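Long-range contacts in DTDP-4-dehydrorhamnose reductase, rfbD ortholog (Clostridium acetobutylicum, PDB 1VL0), which probably catalyses the NAD(P)H-dependent reduction of dTDP-6-deoxy-L-lyxo-4-hexulose to dTDP-L-rhamnose, the reductase step of dTDP-L-rhamnose biosynthesis: residues Lys78-Tyr83 and Gln134-Lys139; Asp84-Ile89 and Gly138-Glu143; Asn90-Lys95 and Glu145-Ala150. All blocks are in the same frame, centred on the assembly; numbering follows the deposited sequence.

Interaction 1: Lys78-Tyr83 and Gln134-Lys139. With NAI (1,4-dihydronicotinamide adenine dinucleotide), chain D.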
loop_
_atom_site.group_PDB
_atom_site.type_symbol
_atom_site.label_atom_id
_atom_site.label_comp_id
_atom_site.label_asym_id
_atom_site.label_seq_id
_atom_site.Cartn_x
_atom_site.Cartn_y
_atom_site.Cartn_z
ATOM N N LYS A 78 -23.523 -15.259 7.953
ATOM C CA LYS A 78 -23.785 -15.667 6.560
ATOM C C LYS A 78 -22.588 -15.447 5.620
ATOM O O LYS A 78 -22.469 -16.138 4.617
ATOM C CB LYS A 78 -25.042 -14.959 5.987
ATOM C CG LYS A 78 -26.345 -15.745 6.142
ATOM N N CYS A 79 -21.719 -14.482 5.923
ATOM C CA CYS A 79 -20.496 -14.285 5.119
ATOM C C CYS A 79 -19.598 -15.524 5.115
ATOM O O CYS A 79 -18.936 -15.814 4.120
ATOM C CB CYS A 79 -19.682 -13.073 5.619
ATOM S SG CYS A 79 -20.429 -11.468 5.278
ATOM N N GLU A 80 -19.576 -16.255 6.224
ATOM C CA GLU A 80 -18.738 -17.458 6.335
ATOM C C GLU A 80 -19.145 -18.508 5.334
ATOM O O GLU A 80 -18.298 -19.188 4.793
ATOM C CB GLU A 80 -18.793 -18.071 7.736
ATOM C CG GLU A 80 -18.256 -17.202 8.857
ATOM C CD GLU A 80 -16.783 -16.817 8.694
ATOM O OE1 GLU A 80 -15.986 -17.558 8.055
ATOM O OE2 GLU A 80 -16.428 -15.754 9.243
ATOM N N GLU A 81 -20.441 -18.606 5.068
ATOM C CA GLU A 81 -20.960 -19.572 4.084
ATOM C C GLU A 81 -21.170 -18.976 2.688
ATOM O O GLU A 81 -21.373 -19.716 1.744
ATOM C CB GLU A 81 -22.265 -20.228 4.597
ATOM C CG GLU A 81 -23.491 -19.310 4.615
ATOM C CD GLU A 81 -24.710 -19.864 5.401
ATOM O OE1 GLU A 81 -25.576 -20.537 4.786
ATOM O OE2 GLU A 81 -24.840 -19.577 6.628
ATOM N N GLN A 82 -21.120 -17.646 2.574
ATOM C CA GLN A 82 -21.229 -16.944 1.293
ATOM C C GLN A 82 -19.985 -16.102 1.004
ATOM O O GLN A 82 -20.101 -14.936 0.730
ATOM C CB GLN A 82 -22.439 -16.029 1.322
ATOM C CG GLN A 82 -23.732 -16.700 1.757
ATOM C CD GLN A 82 -24.969 -15.788 1.601
ATOM O OE1 GLN A 82 -24.906 -14.574 1.798
ATOM N NE2 GLN A 82 -26.091 -16.388 1.226
ATOM N N TYR A 83 -18.809 -16.717 1.022
ATOM C CA TYR A 83 -17.528 -16.021 0.888
ATOM C C TYR A 83 -17.397 -15.291 -0.453
ATOM O O TYR A 83 -16.948 -14.149 -0.501
ATOM C CB TYR A 83 -16.387 -17.028 1.082
ATOM C CG TYR A 83 -15.320 -16.603 2.063
ATOM C CD1 TYR A 83 -14.688 -15.354 1.938
ATOM C CD2 TYR A 83 -14.923 -17.435 3.109
ATOM C CE1 TYR A 83 -13.694 -14.945 2.822
ATOM C CE2 TYR A 83 -13.914 -17.039 3.991
ATOM C CZ TYR A 83 -13.299 -15.799 3.828
ATOM O OH TYR A 83 -12.313 -15.425 4.711
ATOM N N GLN A 134 -10.290 -12.082 11.563
ATOM C CA GLN A 134 -10.480 -13.486 11.855
ATOM C C GLN A 134 -11.817 -13.981 11.333
ATOM O O GLN A 134 -12.215 -15.083 11.620
ATOM C CB GLN A 134 -10.450 -13.704 13.366
ATOM C CG GLN A 134 -9.206 -13.210 14.061
ATOM C CD GLN A 134 -7.971 -13.956 13.608
ATOM O OE1 GLN A 134 -7.934 -15.190 13.610
ATOM N NE2 GLN A 134 -6.956 -13.198 13.186
ATOM N N SER A 135 -12.505 -13.170 10.553
ATOM C CA SER A 135 -13.783 -13.558 9.988
ATOM C C SER A 135 -13.804 -13.285 8.486
ATOM O O SER A 135 -13.032 -12.445 8.008
ATOM C CB SER A 135 -14.887 -12.775 10.692
ATOM O OG SER A 135 -14.829 -11.383 10.434
ATOM N N ALA A 136 -14.692 -13.960 7.756
ATOM C CA ALA A 136 -14.952 -13.602 6.320
ATOM C C ALA A 136 -15.429 -12.167 6.141
ATOM O O ALA A 136 -15.038 -11.452 5.223
ATOM C CB ALA A 136 -15.957 -14.543 5.712
ATOM N N TYR A 137 -16.340 -11.751 6.999
ATOM C CA TYR A 137 -16.799 -10.388 6.959
ATOM C C TYR A 137 -15.616 -9.438 7.100
ATOM O O TYR A 137 -15.433 -8.537 6.298
ATOM C CB TYR A 137 -17.812 -10.149 8.071
ATOM C CG TYR A 137 -18.268 -8.713 8.165
ATOM C CD1 TYR A 137 -18.964 -8.117 7.114
ATOM C CD2 TYR A 137 -17.987 -7.950 9.279
ATOM C CE1 TYR A 137 -19.363 -6.808 7.201
ATOM C CE2 TYR A 137 -18.388 -6.615 9.383
ATOM C CZ TYR A 137 -19.054 -6.047 8.366
ATOM O OH TYR A 137 -19.449 -4.728 8.491
ATOM N N GLY A 138 -14.790 -9.640 8.126
ATOM C CA GLY A 138 -13.665 -8.740 8.331
ATOM C C GLY A 138 -12.641 -8.757 7.196
ATOM O O GLY A 138 -12.092 -7.730 6.788
ATOM N N LYS A 139 -12.364 -9.945 6.697
ATOM C CA LYS A 139 -11.352 -10.129 5.666
ATOM C C LYS A 139 -11.782 -9.452 4.371
ATOM O O LYS A 139 -11.001 -8.772 3.738
ATOM C CB LYS A 139 -11.109 -11.630 5.444
ATOM C CG LYS A 139 -10.311 -11.975 4.172
ATOM C CD LYS A 139 -8.887 -11.331 4.126
ATOM C CE LYS A 139 -8.100 -11.829 2.891
ATOM N NZ LYS A 139 -6.651 -11.383 2.889
HETATM P PA NAI D . -27.462 -1.756 6.042
HETATM O O1A NAI D . -27.375 -3.257 6.063
HETATM O O2A NAI D . -28.532 -1.189 6.942
HETATM O O5B NAI D . -27.583 -1.326 4.500
HETATM C C5B NAI D . -26.626 -1.847 3.598
HETATM C C4B NAI D . -27.110 -1.718 2.159
HETATM O O4B NAI D . -26.332 -2.565 1.316
HETATM C C3B NAI D . -28.550 -2.160 1.904
HETATM O O3B NAI D . -29.353 -1.051 1.547
HETATM C C2B NAI D . -28.388 -3.166 0.754
HETATM O O2B NAI D . -29.507 -3.283 -0.115
HETATM C C1B NAI D . -27.098 -2.628 0.128
HETATM N N9A NAI D . -26.465 -3.402 -0.956
HETATM C C8A NAI D . -26.224 -4.748 -0.928
HETATM N N7A NAI D . -25.664 -5.101 -2.103
HETATM C C5A NAI D . -25.553 -4.019 -2.907
HETATM C C6A NAI D . -25.053 -3.862 -4.201
HETATM N N6A NAI D . -24.589 -4.896 -4.886
HETATM N N1A NAI D . -25.061 -2.613 -4.779
HETATM C C2A NAI D . -25.556 -1.518 -4.063
HETATM N N3A NAI D . -26.076 -1.672 -2.802
HETATM C C4A NAI D . -26.064 -2.915 -2.204
HETATM O O3 NAI D . -26.008 -1.173 6.382
HETATM P PN NAI D . -25.598 -0.220 7.626
HETATM O O1N NAI D . -25.823 1.200 7.294
HETATM O O2N NAI D . -26.023 -0.887 8.877
HETATM O O5D NAI D . -23.991 -0.314 7.452
HETATM C C5D NAI D . -23.311 0.754 6.807
HETATM C C4D NAI D . -21.835 0.460 6.775
HETATM O O4D NAI D . -21.304 0.280 8.106
HETATM C C3D NAI D . -21.507 -0.802 5.978
HETATM O O3D NAI D . -20.482 -0.416 5.106
HETATM C C2D NAI D . -21.033 -1.826 7.009
HETATM O O2D NAI D . -20.050 -2.771 6.598
HETATM C C1D NAI D . -20.486 -0.891 8.094
HETATM N N1N NAI D . -20.522 -1.462 9.438
HETATM C C2N NAI D . -21.738 -1.603 10.069
HETATM C C3N NAI D . -21.749 -2.125 11.361
HETATM C C7N NAI D . -23.030 -2.624 11.958
HETATM O O7N NAI D . -23.050 -2.848 13.343
HETATM N N7N NAI D . -24.103 -2.841 11.187
HETATM C C4N NAI D . -20.545 -2.484 11.983
HETATM C C5N NAI D . -19.322 -2.336 11.330
HETATM C C6N NAI D . -19.351 -1.816 10.040
HETATM O O HOH W 1 -17.947 -13.498 8.912
HETATM O O HOH W 2 -15.023 -16.393 11.645
#
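One face of the Tyr83 ring is capped by the methyl group of Ala136, a CH-pi contact in which CB stands 3.6 Å from the ring centroid of Tyr83 and 17° off its normal, displaced toward CZ. The Tyr137 ring has the nicotinamide-ribose hydroxyl O2D of the bound NADH at its edge, close to its plane, where Tyr137 OH hydrogen-bonds to O2D at 2.8 Å. Obliquely to the same ring lies Cys79, whose SG is 5.4 Å from the Tyr137 ring centroid, a loose sulfur-aromatic contact.

Glu80 supplies the polar half of the interface. Its chain folds back at chi2 (-60°) and carries OE2 to the first turn of the opposite helix, where Ala136 N donates to it at 2.9 Å, nearly straight at 163° but from above the carboxylate plane. Two waters also donate to Glu80 OE2; one of them accepts from Tyr137 N, the other donates to Gln134 O. The carboxylate thus takes one amide of the helix start directly and a second through water; the positive end of the helix dipole would probably favour its charge. Ser135 OG caps the same end by accepting from Gly138 N at 2.9 Å.

Helix 76-81 and Tyr83, the first residue of the following helix 83-104, thus meet the N-terminus of helix 136-151; farther along helix 83-104, Ala86 packs on Cys79 and Asn90 touches Tyr137.

Interaction 2: Asp84-Ile89 and Gly138-Glu143. With NAI (1,4-dihydronicotinamide adenine dinucleotide), chain D.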
loop_
_atom_site.group_PDB
_atom_site.type_symbol
_atom_site.label_atom_id
_atom_site.label_comp_id
_atom_site.label_asym_id
_atom_site.label_seq_id
_atom_site.Cartn_x
_atom_site.Cartn_y
_atom_site.Cartn_z
ATOM N N ASP A 84 -17.833 -15.924 -1.546
ATOM C CA ASP A 84 -17.749 -15.300 -2.881
ATOM C C ASP A 84 -18.590 -14.030 -2.915
ATOM O O ASP A 84 -18.125 -12.968 -3.253
ATOM C CB ASP A 84 -18.237 -16.254 -3.954
ATOM C CG ASP A 84 -17.322 -17.434 -4.144
ATOM O OD1 ASP A 84 -16.225 -17.480 -3.534
ATOM O OD2 ASP A 84 -17.642 -18.378 -4.891
ATOM N N LEU A 85 -19.819 -14.143 -2.446
ATOM C CA LEU A 85 -20.717 -13.018 -2.400
ATOM C C LEU A 85 -20.213 -11.918 -1.481
ATOM O O LEU A 85 -20.337 -10.742 -1.805
ATOM C CB LEU A 85 -22.130 -13.487 -1.987
ATOM C CG LEU A 85 -23.203 -12.386 -2.022
ATOM C CD1 LEU A 85 -23.350 -11.803 -3.422
ATOM C CD2 LEU A 85 -24.549 -12.915 -1.532
ATOM N N ALA A 86 -19.664 -12.275 -0.325
ATOM C CA ALA A 86 -19.056 -11.269 0.548
ATOM C C ALA A 86 -17.918 -10.517 -0.157
ATOM O O ALA A 86 -17.787 -9.317 -0.014
ATOM C CB ALA A 86 -18.536 -11.935 1.811
ATOM N N TYR A 87 -17.084 -11.234 -0.900
ATOM C CA TYR A 87 -15.977 -10.621 -1.630
ATOM C C TYR A 87 -16.527 -9.673 -2.690
ATOM O O TYR A 87 -16.086 -8.536 -2.789
ATOM C CB TYR A 87 -15.039 -11.681 -2.259
ATOM C CG TYR A 87 -13.840 -11.971 -1.401
ATOM C CD1 TYR A 87 -12.920 -10.954 -1.095
ATOM C CD2 TYR A 87 -13.600 -13.224 -0.902
ATOM C CE1 TYR A 87 -11.806 -11.180 -0.327
ATOM C CE2 TYR A 87 -12.483 -13.454 -0.124
ATOM C CZ TYR A 87 -11.599 -12.429 0.175
ATOM O OH TYR A 87 -10.495 -12.666 0.969
ATOM N N LYS A 88 -17.575 -10.108 -3.400
ATOM C CA LYS A 88 -18.147 -9.284 -4.452
ATOM C C LYS A 88 -18.683 -7.977 -3.906
ATOM O O LYS A 88 -18.420 -6.916 -4.473
ATOM C CB LYS A 88 -19.285 -10.004 -5.190
ATOM C CG LYS A 88 -18.850 -11.140 -6.060
ATOM C CD LYS A 88 -20.082 -11.699 -6.822
ATOM C CE LYS A 88 -19.694 -12.934 -7.634
ATOM N NZ LYS A 88 -20.799 -13.537 -8.421
ATOM N N ILE A 89 -19.445 -8.055 -2.809
ATOM C CA ILE A 89 -20.071 -6.868 -2.266
ATOM C C ILE A 89 -19.099 -6.061 -1.418
ATOM O O ILE A 89 -19.081 -4.851 -1.483
ATOM C CB ILE A 89 -21.333 -7.235 -1.440
ATOM C CG1 ILE A 89 -22.355 -7.972 -2.334
ATOM C CG2 ILE A 89 -21.996 -5.940 -0.867
ATOM C CD1 ILE A 89 -23.688 -8.363 -1.619
ATOM N N GLY A 138 -14.790 -9.640 8.126
ATOM C CA GLY A 138 -13.665 -8.740 8.331
ATOM C C GLY A 138 -12.641 -8.757 7.196
ATOM O O GLY A 138 -12.092 -7.730 6.788
ATOM N N LYS A 139 -12.364 -9.945 6.697
ATOM C CA LYS A 139 -11.352 -10.129 5.666
ATOM C C LYS A 139 -11.782 -9.452 4.371
ATOM O O LYS A 139 -11.001 -8.772 3.738
ATOM C CB LYS A 139 -11.109 -11.630 5.444
ATOM C CG LYS A 139 -10.311 -11.975 4.172
ATOM C CD LYS A 139 -8.887 -11.331 4.126
ATOM C CE LYS A 139 -8.100 -11.829 2.891
ATOM N NZ LYS A 139 -6.651 -11.383 2.889
ATOM N N THR A 140 -13.035 -9.648 4.001
ATOM C CA THR A 140 -13.595 -9.031 2.767
ATOM C C THR A 140 -13.740 -7.521 2.853
ATOM O O THR A 140 -13.506 -6.831 1.884
ATOM C CB THR A 140 -14.959 -9.652 2.399
ATOM O OG1 THR A 140 -15.938 -9.437 3.451
ATOM C CG2 THR A 140 -14.825 -11.175 2.191
ATOM N N LYS A 141 -14.142 -7.007 4.010
ATOM C CA LYS A 141 -14.189 -5.561 4.219
ATOM C C LYS A 141 -12.772 -4.994 4.181
ATOM O O LYS A 141 -12.551 -3.947 3.636
ATOM C CB LYS A 141 -14.832 -5.195 5.560
ATOM C CG LYS A 141 -16.301 -5.526 5.700
ATOM C CD LYS A 141 -17.167 -4.581 4.825
ATOM C CE LYS A 141 -17.138 -3.124 5.307
ATOM N NZ LYS A 141 -17.997 -2.269 4.436
ATOM N N LEU A 142 -11.803 -5.681 4.760
ATOM C CA LEU A 142 -10.405 -5.207 4.692
ATOM C C LEU A 142 -9.870 -5.100 3.261
ATOM O O LEU A 142 -9.216 -4.141 2.899
ATOM C CB LEU A 142 -9.476 -6.095 5.496
ATOM C CG LEU A 142 -8.001 -5.678 5.456
ATOM C CD1 LEU A 142 -7.740 -4.387 6.135
ATOM C CD2 LEU A 142 -7.150 -6.757 6.104
ATOM N N GLU A 143 -10.138 -6.109 2.463
ATOM C CA GLU A 143 -9.700 -6.089 1.092
ATOM C C GLU A 143 -10.376 -4.947 0.341
ATOM O O GLU A 143 -9.763 -4.331 -0.530
ATOM C CB GLU A 143 -9.947 -7.451 0.418
ATOM C CG GLU A 143 -9.068 -8.555 1.007
ATOM C CD GLU A 143 -7.571 -8.321 0.829
ATOM O OE1 GLU A 143 -7.154 -7.542 -0.109
ATOM O OE2 GLU A 143 -6.813 -8.958 1.606
HETATM P PA NAI D . -27.462 -1.756 6.042
HETATM O O1A NAI D . -27.375 -3.257 6.063
HETATM O O2A NAI D . -28.532 -1.189 6.942
HETATM O O5B NAI D . -27.583 -1.326 4.500
HETATM C C5B NAI D . -26.626 -1.847 3.598
HETATM C C4B NAI D . -27.110 -1.718 2.159
HETATM O O4B NAI D . -26.332 -2.565 1.316
HETATM C C3B NAI D . -28.550 -2.160 1.904
HETATM O O3B NAI D . -29.353 -1.051 1.547
HETATM C C2B NAI D . -28.388 -3.166 0.754
HETATM O O2B NAI D . -29.507 -3.283 -0.115
HETATM C C1B NAI D . -27.098 -2.628 0.128
HETATM N N9A NAI D . -26.465 -3.402 -0.956
HETATM C C8A NAI D . -26.224 -4.748 -0.928
HETATM N N7A NAI D . -25.664 -5.101 -2.103
HETATM C C5A NAI D . -25.553 -4.019 -2.907
HETATM C C6A NAI D . -25.053 -3.862 -4.201
HETATM N N6A NAI D . -24.589 -4.896 -4.886
HETATM N N1A NAI D . -25.061 -2.613 -4.779
HETATM C C2A NAI D . -25.556 -1.518 -4.063
HETATM N N3A NAI D . -26.076 -1.672 -2.802
HETATM C C4A NAI D . -26.064 -2.915 -2.204
HETATM O O3 NAI D . -26.008 -1.173 6.382
HETATM P PN NAI D . -25.598 -0.220 7.626
HETATM O O1N NAI D . -25.823 1.200 7.294
HETATM O O2N NAI D . -26.023 -0.887 8.877
HETATM O O5D NAI D . -23.991 -0.314 7.452
HETATM C C5D NAI D . -23.311 0.754 6.807
HETATM C C4D NAI D . -21.835 0.460 6.775
HETATM O O4D NAI D . -21.304 0.280 8.106
HETATM C C3D NAI D . -21.507 -0.802 5.978
HETATM O O3D NAI D . -20.482 -0.416 5.106
HETATM C C2D NAI D . -21.033 -1.826 7.009
HETATM O O2D NAI D . -20.050 -2.771 6.598
HETATM C C1D NAI D . -20.486 -0.891 8.094
HETATM N N1N NAI D . -20.522 -1.462 9.438
HETATM C C2N NAI D . -21.738 -1.603 10.069
HETATM C C3N NAI D . -21.749 -2.125 11.361
HETATM C C7N NAI D . -23.030 -2.624 11.958
HETATM O O7N NAI D . -23.050 -2.848 13.343
HETATM N N7N NAI D . -24.103 -2.841 11.187
HETATM C C4N NAI D . -20.545 -2.484 11.983
HETATM C C5N NAI D . -19.322 -2.336 11.330
HETATM C C6N NAI D . -19.351 -1.816 10.040
#
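A chi1 of 61° at Thr140 sets OG1 between its own backbone N and carbonyl carbon and turns the methyl CG2 toward helix 83-104, where it meets Ala86 and Tyr87. The Tyr87 ring reaches across to helix 136-151 with its face over that methyl: CG2 of Thr140 lies 3.7 Å from the ring centroid of Tyr87 and only 5° off its normal, an almost centred CH-pi contact. The same methyl touches Ala86 CB at 3.8 Å.

The phenol end of Tyr87 crosses the aliphatic chain of Lys139, with OH 3.2 Å from Lys139 CE, while CG of Glu143 reaches the ring edge at CE1 of Tyr87. One turn apart on their helix, Lys139 NZ and Glu143 OE2 form a 2.7 Å salt bridge beside the ring. The lysine approaches the carboxylate on its anti side, somewhat out of plane, and also donates to O of Phe128 of the second subunit; the ring of that Phe128 stacks on Tyr87. Thr140 OG1 bonds back to Ala136 O in the preceding turn and is met by Asn90 ND2.

The axes of segments 84-89 and 138-143 approach to 8.7 Å, with a crossing angle of -27°. From another side of helix 136-151, Lys141 NZ donates to the nicotinamide-ribose hydroxyls O2D and O3D of NADH, at 3.0 Å for O2D. With Tyr137 four residues earlier, Lys141 makes the YxxxK signature of the short-chain dehydrogenase/reductase superfamily, to whose extended class this family belongs, presented here by one of two paired helices flanking a Rossmann-fold sheet.

Interaction 3: Asn90-Lys95 and Glu145-Ala150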
loop_
_atom_site.group_PDB
_atom_site.type_symbol
_atom_site.label_atom_id
_atom_site.label_comp_id
_atom_site.label_asym_id
_atom_site.label_seq_id
_atom_site.Cartn_x
_atom_site.Cartn_y
_atom_site.Cartn_z
ATOM N N ASN A 90 -18.337 -6.737 -0.567
ATOM C CA ASN A 90 -17.514 -6.042 0.423
ATOM C C ASN A 90 -16.150 -5.585 -0.104
ATOM O O ASN A 90 -15.571 -4.674 0.480
ATOM C CB ASN A 90 -17.329 -6.902 1.682
ATOM C CG ASN A 90 -18.598 -7.025 2.488
ATOM O OD1 ASN A 90 -19.520 -6.237 2.331
ATOM N ND2 ASN A 90 -18.659 -8.026 3.361
ATOM N N ALA A 91 -15.650 -6.208 -1.187
ATOM C CA ALA A 91 -14.341 -5.861 -1.750
ATOM C C ALA A 91 -14.385 -5.366 -3.177
ATOM O O ALA A 91 -13.826 -4.318 -3.460
ATOM C CB ALA A 91 -13.428 -6.983 -1.651
ATOM N N ILE A 92 -15.020 -6.133 -4.068
ATOM C CA ILE A 92 -15.108 -5.771 -5.498
ATOM C C ILE A 92 -15.959 -4.521 -5.696
ATOM O O ILE A 92 -15.687 -3.706 -6.560
ATOM C CB ILE A 92 -15.727 -6.932 -6.344
ATOM C CG1 ILE A 92 -14.887 -8.213 -6.314
ATOM C CG2 ILE A 92 -15.983 -6.517 -7.816
ATOM C CD1 ILE A 92 -13.472 -8.035 -6.536
ATOM N N GLY A 93 -17.030 -4.389 -4.913
ATOM C CA GLY A 93 -17.846 -3.179 -4.983
ATOM C C GLY A 93 -17.058 -1.914 -4.749
ATOM O O GLY A 93 -17.045 -1.023 -5.574
ATOM N N PRO A 94 -16.393 -1.821 -3.603
ATOM C CA PRO A 94 -15.473 -0.699 -3.322
ATOM C C PRO A 94 -14.383 -0.453 -4.394
ATOM O O PRO A 94 -14.163 0.731 -4.838
ATOM C CB PRO A 94 -14.886 -1.066 -1.978
ATOM C CG PRO A 94 -15.953 -1.899 -1.344
ATOM C CD PRO A 94 -16.584 -2.684 -2.441
ATOM N N LYS A 95 -13.801 -1.549 -4.884
ATOM C CA LYS A 95 -12.833 -1.501 -5.985
ATOM C C LYS A 95 -13.443 -0.813 -7.176
ATOM O O LYS A 95 -12.825 0.080 -7.747
ATOM C CB LYS A 95 -12.418 -2.927 -6.427
ATOM C CG LYS A 95 -11.630 -3.002 -7.767
ATOM C CD LYS A 95 -11.519 -4.414 -8.358
ATOM C CE LYS A 95 -12.229 -4.585 -9.709
ATOM N NZ LYS A 95 -11.799 -3.774 -10.853
ATOM N N GLU A 145 -11.057 -2.066 1.735
ATOM C CA GLU A 145 -10.221 -0.910 2.118
ATOM C C GLU A 145 -8.975 -0.814 1.259
ATOM O O GLU A 145 -8.618 0.263 0.780
ATOM C CB GLU A 145 -9.752 -0.994 3.571
ATOM C CG GLU A 145 -10.832 -0.977 4.628
ATOM C CD GLU A 145 -10.269 -0.786 6.041
ATOM O OE1 GLU A 145 -9.042 -0.574 6.148
ATOM O OE2 GLU A 145 -11.061 -0.843 7.013
ATOM N N ASN A 146 -8.309 -1.956 1.089
ATOM C CA ASN A 146 -7.057 -1.991 0.364
ATOM C C ASN A 146 -7.231 -1.557 -1.077
ATOM O O ASN A 146 -6.422 -0.840 -1.640
ATOM C CB ASN A 146 -6.487 -3.392 0.396
ATOM C CG ASN A 146 -5.965 -3.798 1.792
ATOM O OD1 ASN A 146 -5.767 -2.975 2.678
ATOM N ND2 ASN A 146 -5.765 -5.103 1.971
ATOM N N PHE A 147 -8.306 -1.998 -1.683
ATOM C CA PHE A 147 -8.611 -1.588 -3.087
ATOM C C PHE A 147 -8.898 -0.106 -3.205
ATOM O O PHE A 147 -8.425 0.534 -4.125
ATOM C CB PHE A 147 -9.846 -2.299 -3.574
ATOM C CG PHE A 147 -9.604 -3.663 -4.137
ATOM C CD1 PHE A 147 -8.640 -3.877 -5.119
ATOM C CD2 PHE A 147 -10.421 -4.725 -3.751
ATOM C CE1 PHE A 147 -8.455 -5.121 -5.662
ATOM C CE2 PHE A 147 -10.249 -5.971 -4.295
ATOM C CZ PHE A 147 -9.263 -6.179 -5.246
ATOM N N VAL A 148 -9.712 0.433 -2.296
ATOM C CA VAL A 148 -10.079 1.846 -2.342
ATOM C C VAL A 148 -8.802 2.726 -2.312
ATOM O O VAL A 148 -8.624 3.591 -3.134
ATOM C CB VAL A 148 -11.057 2.198 -1.202
ATOM C CG1 VAL A 148 -11.204 3.668 -1.057
ATOM C CG2 VAL A 148 -12.413 1.581 -1.460
ATOM N N LYS A 149 -7.909 2.469 -1.373
ATOM C CA LYS A 149 -6.724 3.245 -1.257
ATOM C C LYS A 149 -5.803 3.073 -2.468
ATOM O O LYS A 149 -5.099 4.000 -2.869
ATOM C CB LYS A 149 -5.963 2.841 -0.012
ATOM C CG LYS A 149 -6.705 3.072 1.256
ATOM C CD LYS A 149 -5.764 2.998 2.465
ATOM C CE LYS A 149 -5.562 1.587 2.876
ATOM N NZ LYS A 149 -4.710 1.543 4.094
ATOM N N ALA A 150 -5.788 1.882 -3.061
ATOM C CA ALA A 150 -4.867 1.617 -4.178
ATOM C C ALA A 150 -5.339 2.299 -5.427
ATOM O O ALA A 150 -4.542 2.720 -6.232
ATOM C CB ALA A 150 -4.776 0.134 -4.449
#
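Two helices on one side of the Rossmann-fold sheet, 83-104 and 136-151, pack here through apolar side chains; the axes of segments 90-95 and 145-150 approach to 8.0 Å and are inclined by 13°. Phe147 carries the contact. Its CG lies anti to the carbonyl carbon (chi1 -85°), which sends the ring across to the partner helix, and CB of Lys95 comes over one ring face, 4.0 Å from the centroid of Phe147 and displaced toward the rim at CG. The Lys95 chain, extended at first, crosses the ring obliquely on the CD1-CE1 side, CD near Phe147 CE1, before bending at chi3 and chi4; its NZ is held by Tyr213 O and Asn212 OD1 of the second subunit. Phe128 of that subunit also packs on Phe147.

The side chains of Ala91 and Ile92 touch the ring loosely, Ala91 CB and Ile92 CD1 both near CE2. Here helix 83-104 widens into a pi-type turn at 90-92 and kinks at Pro94, a residue without an amide hydrogen to give to the preceding turn. On the side facing the sheet, where Gln110 of strand 107-113 touches both residues, Pro94 CB meets Val148 CG2 at 3.7 Å. Close by the ring, the carbonyl oxygen of Ala91 sits 3.4 Å from CD2 of Phe147.

Overall arrangement
All three interactions lie along helix 136-151, taken in turn from its N-terminus toward its C-terminus: interaction 1 pairs it with helix 76-81 and Tyr83, interactions 2 and 3 with successive parts of helix 83-104. Interaction 1 is only partly buried and mixes water-mediated and charged bonds at a helix start with apolar packing; interactions 2 and 3 are buried and have no hydrogen bond between their segments. Interactions 1 and 2 share Lys139, adjoin through Tyr83 and Thr140, and both reach the cofactor, whereas interaction 3 makes no such contact. A methyl or methylene over an aromatic face recurs in each, and the second subunit borders all three.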